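Local coordinates for phosphoenolpyruvate--protein phosphotransferase (Escherichia coli, PDB 5T12) that probably transfers phosphoryl groups from phosphoenolpyruvate to the carrier protein NPr in the nitrogen-metabolic phosphotransferase system, the present chain being the N-terminal domain of the enzyme, at residues A[78-82]-A[83-87]; A[115-119]-A[120-124]; A[167-171]-A[172-176]; A[203-207]-A[208-212]. The protein carries 1 engineered substitution. One frame throughout, in Å; residues are numbered along the deposited sequence.

Interaction 1. Residues A[78-82]-A[83-87]; sequences HLLSD and TRLRR
Asp82 and Arg84 carry this local contact, held together at the start of a helix by a side-on grip of guanidinium on carboxylate. Asp82 OD1 takes the NE of Arg84 at 3.1 Å, and Asp82 OD2 takes its NH2 at 3.2 Å; both oxygens are met on their syn sides, near the guanidinium plane, with the two flat groups turned 32° apart. The anti side of OD1 receives a third donor, the backbone N of Arg84 at 2.9 Å, so Asp82 is a true N-cap. Its CG stands anti to the backbone N (chi1 -162°), which carries the carboxylate round to that amide. The Arg84 chain bends at chi3 (-67°) to fold its head back. An alanine in place of Asp82 would probably leave the amide of Arg84 without its cap and its guanidinium free to swing. Behind the cap, Asp82 O accepts from Arg86 N (3.3 Å), the first full helical turn. Leu85 tucks its CD2 against Leu79 O at 3.2 Å and lies near Leu80. The turn thus joins helix 68-80 to helix 83-94, with Leu80 packing on Ala50, Ala51 and Phe54 of helix 36-61, and Leu79 on Leu129 and Leu132 of helix 126-140.

Interaction 2. Residues A[115-119]-A[120-124]; sequences AALSD and NYLKE
From Asp119 the backbone coils into the single turn 120-123, closed by a bond from Lys123 N to Asp119 O (2.8 Å, 141° at the hydrogen), while the CA atoms of Ala115 and Lys123 come within 5.1 Å of each other as the chain doubles back. The main side-chain player is Lys123. Its CG sits anti to the backbone N (chi1 -156°), and the chain runs extended alongside the peptide of Leu117 before bending at chi4 (125°), which drops NZ onto Leu117 O at 2.9 Å, tilted a little from the carbonyl plane. On the way its methylenes stay close to the same oxygen, CE at 3.2 Å, and CG also passes Ala115 O at 4.0 Å. A methionine in its place would probably leave Leu117 O without this charged donor and the 115-119 loop less firmly tied to the turn. Elsewhere the loop touches the turn through carbon: Leu117 CD1 meets Leu122 CD1 at 4.1 Å, the two branched ends crossing at a slant, and Asp119 CB lies 4.2 Å from Leu122 CB. Asp119 occupies the N-cap position, yet its carboxylate makes no capping bond, in contrast to Asp82. The two hydrogen bonds of the link both end on carbonyls, Asp119 O held by a main-chain amide and Leu117 O by an ammonium group. At the surface, where most of the touching residues are exposed, these local polar bonds join loop and turn, and the positive charge of Lys123 is likely to polarise the Leu117 carbonyl.

Interaction 3. Residues A[167-171]-A[172-176]; sequences AELPQ and DRLVG
Pro170 and Leu174 close a compact helical turn just before strand 174-179: Leu174 N reaches back to Pro170 O at 3.2 Å (144° at the hydrogen) and, by a weak second bond, to Gln171 O. Residues 171-173 keep helical backbone angles, then the chain straightens into the strand. Over the turn, the proline ring lies against the alkyl part of Arg173, Pro170 CG meeting Arg173 CD at 4.0 Å, and both side chains touch Trp150. Asp172 holds its CG between its own N and carbonyl carbon (chi1 53°), a setting that folds the carboxylate back until OD1 comes 3.3 Å from Pro170 CB. On the inner side, Leu169 CD1 touches Leu174 CD2 at 4.0 Å; both leucines also pack on Leu156 of the adjacent parallel strand 154-158. With helix 163-166 lying between those two strands in sequence, the turn belongs to the return leg of a beta-alpha-beta crossover. Arg135 of helix 126-140 donates to the carbonyls of Ala167 and Leu169, tying the approach to the helical part of the chain. Within the turn itself the hydrogen bonds are made by main-chain groups, with the buried Leu174 amide satisfied there, while leucine, proline and alkyl surfaces supply the apolar packing.

Interaction 4. Residues A[203-207]-A[208-212]; sequences ADIQP and SVLHR
Pro207, Gln206 and Leu210 define this turn, in which Gln206 O takes two backbone donors at once. Val209 N comes in at 2.8 Å from well above the carbonyl plane (52° out of it), whereas Leu210 N approaches Gln206 O at 3.2 Å almost straight ahead of the oxygen. Pro207 follows that carbonyl directly; its ring fixes phi at a helical value and brings no N-H that would need a partner, so it suits the first turn of a helix. Within the turn its own carbonyl receives a weak bond from His211 N, consistent with a coil that is already opening. The side chain of Gln206 runs extended beyond CG and reaches out past Val209: Gln206 OE1 stands 3.2 Å from Val209 CG2, and Gln206 CB is 3.7 Å from the same methyl. Leu210 turns inward, its CD1 pressing on Ile205 CG1 at 3.6 Å with the two side chains nearly perpendicular, and both pack on Leu224 of strand 223-226. His211 is held outside the turn, its ND1 accepting from Gln18 N and its ring meeting that of Trp17. The arrangement is a short helical turn with a proline near its start, linking strand 199-201 to strand 214-218 within the mobile, phosphohistidine-type domain of PEP-utilising enzymes.

How the interactions relate
The four turns fall into two pairs along the chain. Interactions 1 and 2 lie in the helical part, their centres 21 Å apart: interaction 1 joins helices 68-80 and 83-94, interaction 2 leads from helix 99-115 into the short helix 120-123, just ahead of helix 126-140 in sequence. Interactions 3 and 4 belong to the mobile domain, centres 18 Å apart and nearest atoms about 10 Å. Interaction 3 sits closest to the middle of the chain, about 7 Å from its centre, and through helix 126-140 it meets the helical part. Interactions 1 and 4 lie on opposite sides of that centre, their own centres 40 Å apart. Trp17 of strand 11-18 touches both Leu169 and His211.

Interaction 1. Residues A[78-82]-A[83-87]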
loop_
_atom_site.group_PDB
_atom_site.type_symbol
_atom_site.label_atom_id
_atom_site.label_comp_id
_atom_site.label_asym_id
_atom_site.label_seq_id
_atom_site.Cartn_x
_atom_site.Cartn_y
_atom_site.Cartn_z
ATOM N N HIS A 78 1.589 8.680 16.346
ATOM C CA HIS A 78 2.360 9.506 17.268
ATOM C C HIS A 78 3.788 9.704 16.775
ATOM O O HIS A 78 4.357 10.790 16.936
ATOM C CB HIS A 78 2.358 8.881 18.663
ATOM C CG HIS A 78 1.017 8.898 19.331
ATOM N ND1 HIS A 78 0.575 7.877 20.143
ATOM C CD2 HIS A 78 0.024 9.819 19.311
ATOM C CE1 HIS A 78 -0.633 8.164 20.591
ATOM N NE2 HIS A 78 -0.991 9.337 20.101
ATOM N N LEU A 79 4.381 8.667 16.179
ATOM C CA LEU A 79 5.705 8.815 15.582
ATOM C C LEU A 79 5.677 9.814 14.433
ATOM O O LEU A 79 6.631 10.577 14.238
ATOM C CB LEU A 79 6.216 7.457 15.099
ATOM C CG LEU A 79 7.559 7.426 14.363
ATOM C CD1 LEU A 79 8.696 7.824 15.294
ATOM C CD2 LEU A 79 7.811 6.053 13.757
ATOM N N LEU A 80 4.583 9.833 13.668
ATOM C CA LEU A 80 4.482 10.750 12.537
ATOM C C LEU A 80 4.281 12.191 12.990
ATOM O O LEU A 80 4.621 13.122 12.250
ATOM C CB LEU A 80 3.340 10.319 11.615
ATOM C CG LEU A 80 3.652 9.164 10.664
ATOM C CD1 LEU A 80 2.388 8.666 9.978
ATOM C CD2 LEU A 80 4.684 9.597 9.637
ATOM N N SER A 81 3.736 12.397 14.186
ATOM C CA SER A 81 3.498 13.731 14.720
ATOM C C SER A 81 4.569 14.166 15.712
ATOM O O SER A 81 4.406 15.197 16.373
ATOM C CB SER A 81 2.117 13.794 15.377
ATOM O OG SER A 81 1.944 12.730 16.296
ATOM N N ASP A 82 5.658 13.411 15.827
ATOM C CA ASP A 82 6.718 13.744 16.768
ATOM C C ASP A 82 7.605 14.837 16.183
ATOM O O ASP A 82 8.082 14.722 15.049
ATOM C CB ASP A 82 7.544 12.503 17.099
ATOM C CG ASP A 82 8.364 12.675 18.358
ATOM O OD1 ASP A 82 9.387 13.386 18.305
ATOM O OD2 ASP A 82 7.984 12.102 19.401
ATOM N N THR A 83 7.823 15.900 16.962
ATOM C CA THR A 83 8.591 17.038 16.465
ATOM C C THR A 83 10.045 16.669 16.206
ATOM O O THR A 83 10.683 17.258 15.326
ATOM C CB THR A 83 8.508 18.201 17.453
ATOM O OG1 THR A 83 9.061 17.801 18.714
ATOM C CG2 THR A 83 7.060 18.628 17.652
ATOM N N ARG A 84 10.587 15.706 16.957
ATOM C CA ARG A 84 11.948 15.248 16.696
ATOM C C ARG A 84 12.078 14.653 15.301
ATOM O O ARG A 84 13.116 14.817 14.651
ATOM C CB ARG A 84 12.378 14.230 17.752
ATOM C CG ARG A 84 12.720 14.842 19.100
ATOM C CD ARG A 84 12.870 13.775 20.171
ATOM N NE ARG A 84 11.596 13.122 20.464
ATOM C CZ ARG A 84 11.426 12.199 21.403
ATOM N NH1 ARG A 84 12.451 11.810 22.150
ATOM N NH2 ARG A 84 10.229 11.663 21.599
ATOM N N LEU A 85 11.040 13.961 14.824
ATOM C CA LEU A 85 11.043 13.481 13.445
ATOM C C LEU A 85 11.038 14.643 12.462
ATOM O O LEU A 85 11.756 14.618 11.456
ATOM C CB LEU A 85 9.839 12.571 13.201
ATOM C CG LEU A 85 9.610 12.153 11.746
ATOM C CD1 LEU A 85 10.763 11.298 11.244
ATOM C CD2 LEU A 85 8.286 11.422 11.589
ATOM N N ARG A 86 10.231 15.671 12.736
ATOM C CA ARG A 86 10.163 16.819 11.841
ATOM C C ARG A 86 11.479 17.589 11.831
ATOM O O ARG A 86 11.902 18.098 10.785
ATOM C CB ARG A 86 9.002 17.725 12.250
ATOM C CG ARG A 86 8.662 18.805 11.244
ATOM C CD ARG A 86 9.012 20.179 11.779
ATOM N NE ARG A 86 8.260 20.516 12.984
ATOM C CZ ARG A 86 8.453 21.624 13.693
ATOM N NH1 ARG A 86 9.375 22.500 13.319
ATOM N NH2 ARG A 86 7.725 21.856 14.778
ATOM N N ARG A 87 12.145 17.679 12.985
ATOM C CA ARG A 87 13.438 18.354 13.040
ATOM C C ARG A 87 14.500 17.578 12.272
ATOM O O ARG A 87 15.398 18.176 11.669
ATOM C CB ARG A 87 13.865 18.560 14.495
ATOM C CG ARG A 87 12.929 19.451 15.296
ATOM C CD ARG A 87 13.483 19.740 16.681
ATOM N NE ARG A 87 14.677 20.579 16.621
ATOM C CZ ARG A 87 15.313 21.053 17.688
ATOM N NH1 ARG A 87 16.391 21.809 17.535
ATOM N NH2 ARG A 87 14.872 20.772 18.906
#

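Interaction 2. Residues A[115-119]-A[120-124]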
loop_
_atom_site.group_PDB
_atom_site.type_symbol
_atom_site.label_atom_id
_atom_site.label_comp_id
_atom_site.label_asym_id
_atom_site.label_seq_id
_atom_site.Cartn_x
_atom_site.Cartn_y
_atom_site.Cartn_z
ATOM N N ALA A 115 17.323 -2.287 11.408
ATOM C CA ALA A 115 17.735 -3.579 10.872
ATOM C C ALA A 115 19.028 -4.083 11.501
ATOM O O ALA A 115 19.290 -5.290 11.463
ATOM C CB ALA A 115 17.896 -3.491 9.354
ATOM N N ALA A 116 19.836 -3.194 12.078
ATOM C CA ALA A 116 21.086 -3.592 12.711
ATOM C C ALA A 116 20.905 -4.045 14.154
ATOM O O ALA A 116 21.862 -4.548 14.751
ATOM C CB ALA A 116 22.090 -2.437 12.663
ATOM N N LEU A 117 19.714 -3.886 14.721
ATOM C CA LEU A 117 19.499 -4.226 16.118
ATOM C C LEU A 117 19.408 -5.737 16.302
ATOM O O LEU A 117 19.084 -6.489 15.379
ATOM C CB LEU A 117 18.226 -3.561 16.642
ATOM C CG LEU A 117 18.196 -2.036 16.558
ATOM C CD1 LEU A 117 16.907 -1.491 17.150
ATOM C CD2 LEU A 117 19.410 -1.442 17.256
ATOM N N SER A 118 19.703 -6.178 17.524
ATOM C CA SER A 118 19.569 -7.584 17.882
ATOM C C SER A 118 18.227 -7.901 18.524
ATOM O O SER A 118 17.827 -9.070 18.544
ATOM C CB SER A 118 20.697 -7.998 18.831
ATOM O OG SER A 118 20.672 -7.224 20.018
ATOM N N ASP A 119 17.532 -6.893 19.049
ATOM C CA ASP A 119 16.203 -7.097 19.610
ATOM C C ASP A 119 15.257 -7.604 18.532
ATOM O O ASP A 119 15.096 -6.965 17.487
ATOM C CB ASP A 119 15.685 -5.793 20.214
ATOM C CG ASP A 119 16.608 -5.238 21.281
ATOM O OD1 ASP A 119 17.217 -6.042 22.018
ATOM O OD2 ASP A 119 16.726 -4.000 21.380
ATOM N N ASN A 120 14.629 -8.752 18.791
ATOM C CA ASN A 120 13.858 -9.433 17.754
ATOM C C ASN A 120 12.652 -8.608 17.317
ATOM O O ASN A 120 12.412 -8.435 16.116
ATOM C CB ASN A 120 13.422 -10.811 18.253
ATOM C CG ASN A 120 14.597 -11.697 18.620
ATOM O OD1 ASN A 120 15.674 -11.595 18.031
ATOM N ND2 ASN A 120 14.397 -12.569 19.600
ATOM N N TYR A 121 11.880 -8.086 18.273
ATOM C CA TYR A 121 10.647 -7.388 17.922
ATOM C C TYR A 121 10.897 -6.024 17.293
ATOM O O TYR A 121 10.040 -5.534 16.550
ATOM C CB TYR A 121 9.751 -7.242 19.153
ATOM C CG TYR A 121 9.098 -8.535 19.591
ATOM C CD1 TYR A 121 8.005 -9.048 18.906
ATOM C CD2 TYR A 121 9.572 -9.238 20.690
ATOM C CE1 TYR A 121 7.403 -10.229 19.300
ATOM C CE2 TYR A 121 8.977 -10.419 21.092
ATOM C CZ TYR A 121 7.894 -10.909 20.395
ATOM O OH TYR A 121 7.300 -12.084 20.794
ATOM N N LEU A 122 12.041 -5.396 17.570
ATOM C CA LEU A 122 12.402 -4.144 16.914
ATOM C C LEU A 122 13.092 -4.363 15.576
ATOM O O LEU A 122 12.977 -3.518 14.680
ATOM C CB LEU A 122 13.317 -3.311 17.817
ATOM C CG LEU A 122 12.644 -2.372 18.816
ATOM C CD1 LEU A 122 13.686 -1.603 19.613
ATOM C CD2 LEU A 122 11.713 -1.418 18.088
ATOM N N LYS A 123 13.803 -5.483 15.432
ATOM C CA LYS A 123 14.543 -5.769 14.205
ATOM C C LYS A 123 13.617 -5.808 12.995
ATOM O O LYS A 123 13.889 -5.177 11.967
ATOM C CB LYS A 123 15.277 -7.101 14.361
ATOM C CG LYS A 123 16.492 -7.305 13.482
ATOM C CD LYS A 123 17.105 -8.663 13.791
ATOM C CE LYS A 123 18.529 -8.781 13.289
ATOM N NZ LYS A 123 19.446 -9.178 14.395
ATOM N N GLU A 124 12.509 -6.542 13.107
ATOM C CA GLU A 124 11.607 -6.770 11.986
ATOM C C GLU A 124 10.766 -5.550 11.633
ATOM O O GLU A 124 10.162 -5.530 10.556
ATOM C CB GLU A 124 10.681 -7.951 12.292
ATOM C CG GLU A 124 11.270 -8.991 13.239
ATOM C CD GLU A 124 12.425 -9.770 12.634
ATOM O OE1 GLU A 124 12.508 -9.854 11.391
ATOM O OE2 GLU A 124 13.251 -10.304 13.406
#

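Interaction 3. Residues A[167-171]-A[172-176]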
loop_
_atom_site.group_PDB
_atom_site.type_symbol
_atom_site.label_atom_id
_atom_site.label_comp_id
_atom_site.label_asym_id
_atom_site.label_seq_id
_atom_site.Cartn_x
_atom_site.Cartn_y
_atom_site.Cartn_z
ATOM N N ALA A 167 1.397 0.929 0.544
ATOM C CA ALA A 167 1.569 2.304 0.995
ATOM C C ALA A 167 1.639 3.306 -0.150
ATOM O O ALA A 167 1.491 4.507 0.097
ATOM C CB ALA A 167 2.828 2.414 1.859
ATOM N N GLU A 168 1.859 2.855 -1.385
ATOM C CA GLU A 168 1.869 3.737 -2.545
ATOM C C GLU A 168 0.636 3.538 -3.422
ATOM O O GLU A 168 0.696 3.720 -4.641
ATOM C CB GLU A 168 3.148 3.543 -3.363
ATOM C CG GLU A 168 3.538 2.094 -3.625
ATOM C CD GLU A 168 4.810 1.973 -4.448
ATOM O OE1 GLU A 168 4.889 2.610 -5.519
ATOM O OE2 GLU A 168 5.735 1.250 -4.021
ATOM N N LEU A 169 -0.493 3.174 -2.813
ATOM C CA LEU A 169 -1.742 2.963 -3.526
ATOM C C LEU A 169 -2.857 3.779 -2.888
ATOM O O LEU A 169 -2.919 3.896 -1.658
ATOM C CB LEU A 169 -2.136 1.478 -3.529
ATOM C CG LEU A 169 -1.181 0.509 -4.227
ATOM C CD1 LEU A 169 -1.687 -0.918 -4.093
ATOM C CD2 LEU A 169 -1.009 0.884 -5.689
ATOM N N PRO A 170 -3.746 4.359 -3.695
ATOM C CA PRO A 170 -4.921 5.042 -3.137
ATOM C C PRO A 170 -5.992 4.031 -2.744
ATOM O O PRO A 170 -6.305 3.114 -3.507
ATOM C CB PRO A 170 -5.390 5.938 -4.288
ATOM C CG PRO A 170 -4.941 5.214 -5.518
ATOM C CD PRO A 170 -3.653 4.516 -5.157
ATOM N N GLN A 171 -6.552 4.201 -1.544
ATOM C CA GLN A 171 -7.548 3.249 -1.057
ATOM C C GLN A 171 -8.840 3.329 -1.860
ATOM O O GLN A 171 -9.453 2.298 -2.159
ATOM C CB GLN A 171 -7.836 3.487 0.424
ATOM C CG GLN A 171 -9.047 2.714 0.933
ATOM C CD GLN A 171 -9.341 2.967 2.397
ATOM O OE1 GLN A 171 -10.002 3.943 2.751
ATOM N NE2 GLN A 171 -8.854 2.081 3.257
ATOM N N ASP A 172 -9.270 4.544 -2.213
ATOM C CA ASP A 172 -10.554 4.714 -2.887
ATOM C C ASP A 172 -10.606 3.964 -4.212
ATOM O O ASP A 172 -11.677 3.507 -4.626
ATOM C CB ASP A 172 -10.835 6.199 -3.108
ATOM C CG ASP A 172 -9.697 6.904 -3.820
ATOM O OD1 ASP A 172 -8.529 6.693 -3.431
ATOM O OD2 ASP A 172 -9.970 7.664 -4.772
ATOM N N ARG A 173 -9.464 3.817 -4.883
ATOM C CA ARG A 173 -9.417 3.137 -6.170
ATOM C C ARG A 173 -9.135 1.646 -6.042
ATOM O O ARG A 173 -9.564 0.868 -6.902
ATOM C CB ARG A 173 -8.354 3.783 -7.061
ATOM C CG ARG A 173 -8.588 5.257 -7.339
ATOM C CD ARG A 173 -7.627 5.756 -8.401
ATOM N NE ARG A 173 -8.199 6.841 -9.193
ATOM C CZ ARG A 173 -7.746 8.089 -9.191
ATOM N NH1 ARG A 173 -6.703 8.418 -8.443
ATOM N NH2 ARG A 173 -8.333 9.008 -9.945
ATOM N N LEU A 174 -8.429 1.231 -4.992
ATOM C CA LEU A 174 -8.074 -0.172 -4.799
ATOM C C LEU A 174 -9.275 -0.921 -4.235
ATOM O O LEU A 174 -9.699 -0.667 -3.102
ATOM C CB LEU A 174 -6.868 -0.292 -3.873
ATOM C CG LEU A 174 -6.373 -1.706 -3.568
ATOM C CD1 LEU A 174 -5.857 -2.378 -4.830
ATOM C CD2 LEU A 174 -5.298 -1.677 -2.493
ATOM N N VAL A 175 -9.816 -1.854 -5.016
ATOM C CA VAL A 175 -10.973 -2.642 -4.598
ATOM C C VAL A 175 -10.651 -4.117 -4.422
ATOM O O VAL A 175 -11.495 -4.855 -3.888
ATOM C CB VAL A 175 -12.152 -2.477 -5.579
ATOM C CG1 VAL A 175 -12.545 -1.012 -5.694
ATOM C CG2 VAL A 175 -11.793 -3.045 -6.941
ATOM N N GLY A 176 -9.477 -4.573 -4.844
ATOM C CA GLY A 176 -9.117 -5.971 -4.703
ATOM C C GLY A 176 -7.648 -6.179 -4.993
ATOM O O GLY A 176 -6.996 -5.344 -5.629
#

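Interaction 4. Residues A[203-207]-A[208-212]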
loop_
_atom_site.group_PDB
_atom_site.type_symbol
_atom_site.label_atom_id
_atom_site.label_comp_id
_atom_site.label_asym_id
_atom_site.label_seq_id
_atom_site.Cartn_x
_atom_site.Cartn_y
_atom_site.Cartn_z
ATOM N N ALA A 203 -2.043 -17.874 -6.150
ATOM C CA ALA A 203 -2.797 -18.114 -7.373
ATOM C C ALA A 203 -1.846 -18.270 -8.552
ATOM O O ALA A 203 -1.058 -17.364 -8.840
ATOM C CB ALA A 203 -3.766 -16.963 -7.632
ATOM N N ASP A 204 -1.932 -19.412 -9.237
ATOM C CA ASP A 204 -1.241 -19.573 -10.511
ATOM C C ASP A 204 -1.694 -18.470 -11.457
ATOM O O ASP A 204 -2.816 -18.504 -11.973
ATOM C CB ASP A 204 -1.505 -20.957 -11.109
ATOM C CG ASP A 204 -0.916 -22.076 -10.271
ATOM O OD1 ASP A 204 -0.016 -21.796 -9.453
ATOM O OD2 ASP A 204 -1.348 -23.236 -10.433
ATOM N N ILE A 205 -0.832 -17.478 -11.676
ATOM C CA ILE A 205 -1.232 -16.249 -12.347
ATOM C C ILE A 205 0.016 -15.582 -12.895
ATOM O O ILE A 205 1.109 -15.733 -12.346
ATOM C CB ILE A 205 -2.011 -15.320 -11.379
ATOM C CG1 ILE A 205 -3.464 -15.184 -11.825
ATOM C CG2 ILE A 205 -1.335 -13.956 -11.224
ATOM C CD1 ILE A 205 -4.415 -15.779 -10.848
ATOM N N GLN A 206 -0.144 -14.854 -13.988
ATOM C CA GLN A 206 0.939 -14.036 -14.528
ATOM C C GLN A 206 0.543 -12.573 -14.421
ATOM O O GLN A 206 -0.345 -12.120 -15.167
ATOM C CB GLN A 206 1.246 -14.428 -15.972
ATOM C CG GLN A 206 1.842 -15.829 -16.081
ATOM C CD GLN A 206 2.056 -16.286 -17.510
ATOM O OE1 GLN A 206 1.381 -15.829 -18.432
ATOM N NE2 GLN A 206 2.999 -17.200 -17.700
ATOM N N PRO A 207 1.138 -11.809 -13.496
ATOM C CA PRO A 207 0.749 -10.396 -13.342
ATOM C C PRO A 207 0.851 -9.594 -14.627
ATOM O O PRO A 207 0.052 -8.675 -14.848
ATOM C CB PRO A 207 1.728 -9.887 -12.275
ATOM C CG PRO A 207 2.118 -11.103 -11.505
ATOM C CD PRO A 207 2.142 -12.224 -12.502
ATOM N N SER A 208 1.814 -9.925 -15.486
ATOM C CA SER A 208 1.964 -9.244 -16.765
ATOM C C SER A 208 0.841 -9.566 -17.742
ATOM O O SER A 208 0.705 -8.864 -18.750
ATOM C CB SER A 208 3.315 -9.604 -17.387
ATOM O OG SER A 208 3.515 -11.008 -17.396
ATOM N N VAL A 209 0.039 -10.591 -17.474
ATOM C CA VAL A 209 -1.057 -10.973 -18.355
ATOM C C VAL A 209 -2.391 -10.421 -17.868
ATOM O O VAL A 209 -3.194 -9.943 -18.669
ATOM C CB VAL A 209 -1.109 -12.509 -18.506
ATOM C CG1 VAL A 209 -2.325 -12.928 -19.319
ATOM C CG2 VAL A 209 0.164 -13.007 -19.165
ATOM N N LEU A 210 -2.643 -10.469 -16.558
ATOM C CA LEU A 210 -3.875 -9.906 -16.018
ATOM C C LEU A 210 -3.934 -8.390 -16.142
ATOM O O LEU A 210 -5.007 -7.813 -15.931
ATOM C CB LEU A 210 -4.045 -10.299 -14.550
ATOM C CG LEU A 210 -4.225 -11.783 -14.231
ATOM C CD1 LEU A 210 -4.797 -11.947 -12.834
ATOM C CD2 LEU A 210 -5.110 -12.465 -15.264
ATOM N N HIS A 211 -2.819 -7.738 -16.467
ATOM C CA HIS A 211 -2.802 -6.290 -16.611
ATOM C C HIS A 211 -3.717 -5.861 -17.753
ATOM O O HIS A 211 -3.719 -6.470 -18.827
ATOM C CB HIS A 211 -1.370 -5.810 -16.854
ATOM C CG HIS A 211 -1.221 -4.321 -16.868
ATOM N ND1 HIS A 211 -1.576 -3.526 -15.799
ATOM C CD2 HIS A 211 -0.746 -3.481 -17.818
ATOM C CE1 HIS A 211 -1.332 -2.261 -16.093
ATOM N NE2 HIS A 211 -0.829 -2.207 -17.313
ATOM N N ARG A 212 -4.511 -4.815 -17.502
ATOM C CA ARG A 212 -5.460 -4.255 -18.467
ATOM C C ARG A 212 -6.580 -5.229 -18.824
ATOM O O ARG A 212 -7.137 -5.161 -19.922
ATOM C CB ARG A 212 -4.762 -3.787 -19.747
ATOM C CG ARG A 212 -3.639 -2.796 -19.545
ATOM C CD ARG A 212 -2.784 -2.763 -20.791
ATOM N NE ARG A 212 -1.569 -1.980 -20.620
ATOM C CZ ARG A 212 -0.433 -2.241 -21.255
ATOM N NH1 ARG A 212 -0.364 -3.273 -22.087
ATOM N NH2 ARG A 212 0.635 -1.484 -21.053
#